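Local structure of multisubunit Na+/H+ antiporter, E subunit (Anoxybacillus flavithermus, 6Z16) at residues A2-L7 against F45-Y50; A89-P94 against I130-S135. The protein is a membrane subunit of the multisubunit Mrp-type Na+/H+ antiporter and probably takes part in exchanging sodium ions for protons across the cell membrane. All blocks are in the same frame, centred on the assembly; numbering follows the deposited sequence.

Contact 1: A2-L7 against F45-Y50; sequences AFQILL and FHSRFY. With PTY (phosphatidylethanolamine), chain B.
Gln4 and Tyr50 bring the two backbones nearest, their CA atoms 6.6 Å apart, where the first turn of helix 3-18 leans on the irregular loop 45-50 that joins helices 24-40 and 51-79. This is a helix-to-loop contact in a helical region predicted to cross the membrane, and Gln4 supplies its polar link. With CG beside its backbone N (chi1 -55°) and the chain extended beyond, Gln4 reaches along the loop until NE2 donates to the backbone O of Arg48 at 2.7 Å. The bond is bent, 137° at the hydrogen, and the donor stands above the carbonyl plane. On the way, CG of Gln4 rides over one face of the Phe45 ring, a CH-pi contact 3.9 Å from the centroid, while the amide plane is turned 51° from the ring. With an alanine here, the Arg48 carbonyl would probably lose this donor and a gap would open over the Phe45 ring. One residue on, Ile5 CG1 packs against Tyr50 CD2 at 3.6 Å; the OH of that tyrosine is hydrogen-bonded to Asn8 OD1 and to the hydroxyl of Tyr31. The other side of the contact belongs to lipid. The opposite face of Phe45 receives C5 of phosphatidylethanolamine, and Phe3 CD2 and Leu7 CD1 meet the ring at its edge. Phe3 also packs on Ala2 of a second copy of the subunit, so protein and lipid share this helix start. At the lipid headgroup, N1 of phosphatidylethanolamine makes a weak hydrogen bond of 3.5 Å to His46 ND1.

Contact 2: A89-P94 against I130-S135; sequences AIFALP and IHALNS
Phe91 and Ile130 pair across the antiparallel strands, and their side chains pack closely. They are a hydrogen-bonded pair: Phe91 N gives a nearly straight bond of 2.9 Å to Ile130 O, 164° at the hydrogen, and Ile130 N returns a more bent one to Phe91 O. The two side chains leave the sheet on the same face and run alongside each other. Ile130 turns CG2 into the position between its backbone N and carbonyl carbon, which lays that methyl over one face of the Phe91 ring, 3.6 Å from the centroid and 16° off the normal. Ala132 CB meets the same ring at its edge, 3.6 Å from CE1, and Leu93 CD2 comes to Ile130 CG2 from another side at 3.7 Å. Lys146 of helix 141-156 lies against Phe91, Leu93 and Ile130 on this face.

Toward the start of strand 89-94 the packing thins. Ala89 and Ala132 are the next hydrogen-bonded pair; the bond from Ala89 N is bent about as much as that from Ile130 N, and the one from Ala132 N to Ala89 O is weak. Just past the strand end, Ser135 adds a light touch, its OG 3.7 Å from Ala89 CB. The other face holds Ile90 and His131, a non-hydrogen-bonded pair, where Ile90 CG1 nears His131 CD2 at 3.5 Å. The polar end of that histidine serves another chain: its ND1 is hydrogen-bonded to NE2 of His42 of a neighbouring antiporter subunit, and Ile90 packs on Arg109 of that same chain. Strand 127-132 is the middle strand, with 89-94 and 116-121 outermost within this chain: a three-stranded antiparallel sheet of order 1-3-2, with Lys146 of helix 141-156 against one face and a partner subunit on the other.

Contact 1 and contact 2 follow one another along the chain, the first closing before the second opens, and lie on opposite sides of its centre. Their centres are 38 Å apart and their nearest atoms about 24 Å, so neither touches the other. Between them runs the long helix 51-79, which starts right after the loop of contact 1 and leads toward strand 89-94 of contact 2. The first contact belongs to the helical part, beside lipid and a second copy of the subunit; the second belongs to the small sheet with its helix 141-156, against a different antiporter subunit. Within the complex, the helical part and the small sheet thus meet different partners.

Contact 1: A2-L7 against F45-Y50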
# COMPACT_ATOMS: atom_id res chain seq x y z
N ALA E 2 5.64 7.79 -15.21
CA ALA E 2 5.61 7.38 -13.82
C ALA E 2 4.83 8.36 -12.96
O ALA E 2 4.35 7.98 -11.88
CB ALA E 2 7.03 7.26 -13.28
N PHE E 3 4.71 9.61 -13.41
CA PHE E 3 3.93 10.60 -12.69
C PHE E 3 2.45 10.24 -12.69
O PHE E 3 1.77 10.44 -11.68
CB PHE E 3 4.14 11.97 -13.32
CG PHE E 3 3.42 13.08 -12.62
CD1 PHE E 3 3.84 13.52 -11.37
CD2 PHE E 3 2.35 13.70 -13.21
CE1 PHE E 3 3.19 14.54 -10.73
CE2 PHE E 3 1.69 14.74 -12.57
CZ PHE E 3 2.11 15.15 -11.33
N GLN E 4 1.96 9.67 -13.79
CA GLN E 4 0.57 9.24 -13.85
C GLN E 4 0.33 8.06 -12.93
O GLN E 4 -0.73 7.95 -12.32
CB GLN E 4 0.22 8.88 -15.27
CG GLN E 4 0.49 9.98 -16.25
CD GLN E 4 0.16 9.55 -17.65
OE1 GLN E 4 -0.36 8.46 -17.86
NE2 GLN E 4 0.51 10.37 -18.62
N ILE E 5 1.32 7.17 -12.82
CA ILE E 5 1.16 6.02 -11.94
C ILE E 5 1.17 6.46 -10.48
O ILE E 5 0.34 6.01 -9.68
CB ILE E 5 2.26 4.98 -12.21
CG1 ILE E 5 2.26 4.59 -13.69
CG2 ILE E 5 2.02 3.74 -11.39
CD1 ILE E 5 3.42 3.73 -14.08
N LEU E 6 2.07 7.39 -10.14
CA LEU E 6 2.10 7.96 -8.79
C LEU E 6 0.82 8.73 -8.49
O LEU E 6 0.32 8.71 -7.36
CB LEU E 6 3.32 8.87 -8.65
CG LEU E 6 3.50 9.54 -7.29
CD1 LEU E 6 3.82 8.52 -6.22
CD2 LEU E 6 4.55 10.61 -7.37
N LEU E 7 0.27 9.39 -9.50
CA LEU E 7 -0.94 10.17 -9.32
C LEU E 7 -2.14 9.26 -9.10
O LEU E 7 -3.01 9.57 -8.28
CB LEU E 7 -1.13 11.07 -10.54
CG LEU E 7 -1.93 12.36 -10.35
CD1 LEU E 7 -1.38 13.38 -11.31
CD2 LEU E 7 -3.40 12.17 -10.59
N PHE E 45 -1.59 15.72 -19.62
CA PHE E 45 -0.31 15.03 -19.60
C PHE E 45 0.34 15.11 -20.97
O PHE E 45 -0.29 15.46 -21.98
CB PHE E 45 -0.50 13.59 -19.17
CG PHE E 45 -1.05 13.44 -17.78
CD1 PHE E 45 -0.23 13.63 -16.69
CD2 PHE E 45 -2.38 13.13 -17.57
CE1 PHE E 45 -0.72 13.51 -15.40
CE2 PHE E 45 -2.88 13.00 -16.29
CZ PHE E 45 -2.05 13.19 -15.21
N HIS E 46 1.63 14.79 -21.01
CA HIS E 46 2.40 14.97 -22.23
C HIS E 46 2.77 13.67 -22.93
O HIS E 46 2.80 13.64 -24.16
CB HIS E 46 3.67 15.77 -21.94
CG HIS E 46 3.41 17.18 -21.51
ND1 HIS E 46 3.24 17.54 -20.19
CD2 HIS E 46 3.29 18.32 -22.23
CE1 HIS E 46 3.02 18.84 -20.11
NE2 HIS E 46 3.04 19.34 -21.34
N SER E 47 3.06 12.61 -22.18
CA SER E 47 3.64 11.42 -22.80
C SER E 47 2.59 10.50 -23.41
O SER E 47 2.48 10.40 -24.63
CB SER E 47 4.48 10.67 -21.76
OG SER E 47 3.66 10.24 -20.68
N ARG E 48 1.76 9.88 -22.56
CA ARG E 48 0.91 8.76 -22.96
C ARG E 48 0.01 8.38 -21.80
O ARG E 48 0.42 8.51 -20.64
CB ARG E 48 1.76 7.55 -23.37
CG ARG E 48 1.01 6.32 -23.90
CD ARG E 48 0.27 6.64 -25.19
NE ARG E 48 -0.32 5.46 -25.82
CZ ARG E 48 -1.12 5.51 -26.88
NH1 ARG E 48 -1.42 6.68 -27.42
NH2 ARG E 48 -1.61 4.40 -27.40
N PHE E 49 -1.20 7.91 -22.08
CA PHE E 49 -1.98 7.24 -21.06
C PHE E 49 -1.27 5.95 -20.65
O PHE E 49 -0.91 5.13 -21.50
CB PHE E 49 -3.39 6.97 -21.57
CG PHE E 49 -4.27 6.31 -20.57
CD1 PHE E 49 -4.64 6.98 -19.42
CD2 PHE E 49 -4.75 5.04 -20.78
CE1 PHE E 49 -5.46 6.38 -18.49
CE2 PHE E 49 -5.58 4.44 -19.86
CZ PHE E 49 -5.93 5.11 -18.71
N TYR E 50 -1.08 5.77 -19.34
CA TYR E 50 0.02 4.95 -18.85
C TYR E 50 -0.17 3.45 -19.00
O TYR E 50 0.72 2.70 -18.60
CB TYR E 50 0.30 5.26 -17.37
CG TYR E 50 -0.71 4.76 -16.37
CD1 TYR E 50 -1.83 5.50 -16.05
CD2 TYR E 50 -0.51 3.56 -15.69
CE1 TYR E 50 -2.74 5.05 -15.12
CE2 TYR E 50 -1.40 3.11 -14.77
CZ TYR E 50 -2.52 3.86 -14.48
OH TYR E 50 -3.41 3.39 -13.55
C1 PTY B . -1.51 18.25 -12.38
C2 PTY B . 2.95 16.06 -16.17
C3 PTY B . 2.54 17.52 -16.46
O4 PTY B . -0.48 17.98 -11.39
C5 PTY B . -1.98 17.10 -14.58
C6 PTY B . -1.79 16.95 -13.09
O7 PTY B . -2.85 16.17 -12.43
C8 PTY B . -4.09 16.67 -12.23
O10 PTY B . -4.57 17.59 -12.85
C11 PTY B . -4.79 15.93 -11.14
C12 PTY B . -3.90 15.76 -9.92
C13 PTY B . -4.51 16.31 -8.64
C14 PTY B . -5.75 15.57 -8.17
C15 PTY B . -6.24 16.05 -6.81
C16 PTY B . -5.23 15.86 -5.70
C17 PTY B . -5.63 16.49 -4.38
C18 PTY B . -6.89 15.91 -3.76
C19 PTY B . -7.25 16.51 -2.41
C20 PTY B . -6.15 16.35 -1.36
C30 PTY B . -0.45 18.75 -10.31
C31 PTY B . 0.67 18.34 -9.40
O30 PTY B . -1.22 19.64 -10.09
C32 PTY B . 0.32 17.18 -8.48
C33 PTY B . -0.73 17.55 -7.45
C34 PTY B . -0.82 16.58 -6.28
C35 PTY B . -1.72 17.06 -5.16
C36 PTY B . -1.68 16.20 -3.91
C37 PTY B . -0.31 16.16 -3.24
P1 PTY B . 0.04 18.17 -15.78
O11 PTY B . 1.57 17.88 -15.45
O12 PTY B . -0.07 18.06 -17.13
O13 PTY B . -0.37 19.39 -15.24
O14 PTY B . -0.67 17.03 -15.19
N1 PTY B . 3.24 15.38 -17.44

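Contact 2: A89-P94 against I130-S135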
# COMPACT_ATOMS: atom_id res chain seq x y z
N ALA E 89 30.79 -14.33 -38.29
CA ALA E 89 30.74 -12.98 -38.84
C ALA E 89 30.82 -11.97 -37.70
O ALA E 89 30.39 -12.25 -36.59
CB ALA E 89 29.46 -12.76 -39.65
N ILE E 90 31.38 -10.80 -38.00
CA ILE E 90 31.28 -9.63 -37.15
C ILE E 90 30.87 -8.46 -38.03
O ILE E 90 31.52 -8.21 -39.05
CB ILE E 90 32.60 -9.31 -36.41
CG1 ILE E 90 32.93 -10.38 -35.38
CG2 ILE E 90 32.53 -7.96 -35.73
CD1 ILE E 90 34.29 -10.23 -34.76
N PHE E 91 29.79 -7.78 -37.66
CA PHE E 91 29.25 -6.75 -38.53
C PHE E 91 28.71 -5.59 -37.71
O PHE E 91 28.41 -5.73 -36.52
CB PHE E 91 28.17 -7.32 -39.47
CG PHE E 91 26.95 -7.84 -38.77
CD1 PHE E 91 26.92 -9.13 -38.26
CD2 PHE E 91 25.80 -7.08 -38.68
CE1 PHE E 91 25.79 -9.62 -37.64
CE2 PHE E 91 24.67 -7.56 -38.07
CZ PHE E 91 24.67 -8.84 -37.55
N ALA E 92 28.60 -4.44 -38.36
CA ALA E 92 28.09 -3.23 -37.75
C ALA E 92 26.61 -3.06 -38.05
O ALA E 92 26.08 -3.59 -39.03
CB ALA E 92 28.84 -2.00 -38.27
N LEU E 93 25.94 -2.31 -37.18
CA LEU E 93 24.58 -1.92 -37.47
C LEU E 93 24.38 -0.49 -36.97
O LEU E 93 24.85 -0.15 -35.87
CB LEU E 93 23.57 -2.88 -36.82
CG LEU E 93 23.46 -3.05 -35.31
CD1 LEU E 93 22.35 -2.19 -34.71
CD2 LEU E 93 23.29 -4.50 -34.95
N PRO E 94 23.74 0.36 -37.76
CA PRO E 94 23.46 1.72 -37.30
C PRO E 94 22.36 1.72 -36.25
O PRO E 94 21.56 0.78 -36.15
CB PRO E 94 23.01 2.44 -38.57
CG PRO E 94 22.46 1.36 -39.43
CD PRO E 94 23.29 0.14 -39.15
N ILE E 130 28.54 -6.51 -33.69
CA ILE E 130 27.86 -7.71 -33.23
C ILE E 130 28.41 -8.91 -33.98
O ILE E 130 28.70 -8.84 -35.18
CB ILE E 130 26.32 -7.56 -33.37
CG1 ILE E 130 25.55 -8.79 -32.90
CG2 ILE E 130 25.96 -7.12 -34.75
CD1 ILE E 130 24.11 -8.49 -32.67
N HIS E 131 28.58 -10.02 -33.25
CA HIS E 131 29.17 -11.25 -33.76
C HIS E 131 28.07 -12.25 -34.08
O HIS E 131 27.44 -12.80 -33.18
CB HIS E 131 30.16 -11.81 -32.74
CG HIS E 131 30.81 -13.09 -33.17
ND1 HIS E 131 30.26 -14.33 -32.90
CD2 HIS E 131 31.96 -13.33 -33.84
CE1 HIS E 131 31.04 -15.27 -33.39
NE2 HIS E 131 32.08 -14.69 -33.97
N ALA E 132 27.86 -12.50 -35.37
CA ALA E 132 26.92 -13.50 -35.82
C ALA E 132 27.56 -14.88 -35.86
O ALA E 132 28.67 -15.05 -36.37
CB ALA E 132 26.39 -13.15 -37.21
N LEU E 133 26.84 -15.87 -35.33
CA LEU E 133 27.33 -17.24 -35.29
C LEU E 133 27.27 -17.90 -36.66
O LEU E 133 28.23 -18.56 -37.08
CB LEU E 133 26.52 -18.04 -34.28
CG LEU E 133 26.97 -19.48 -34.08
CD1 LEU E 133 28.40 -19.49 -33.61
CD2 LEU E 133 26.08 -20.18 -33.08
N ASN E 134 26.15 -17.75 -37.37
CA ASN E 134 25.99 -18.25 -38.73
C ASN E 134 25.88 -17.07 -39.68
O ASN E 134 24.92 -16.29 -39.59
CB ASN E 134 24.76 -19.15 -38.85
CG ASN E 134 24.97 -20.51 -38.24
OD1 ASN E 134 26.03 -21.12 -38.42
ND2 ASN E 134 23.98 -21.00 -37.51
N SER E 135 26.84 -16.93 -40.59
CA SER E 135 26.85 -15.75 -41.45
C SER E 135 25.78 -15.80 -42.54
O SER E 135 24.95 -14.87 -42.59
CB SER E 135 28.27 -15.50 -41.99
OG SER E 135 28.30 -14.36 -42.83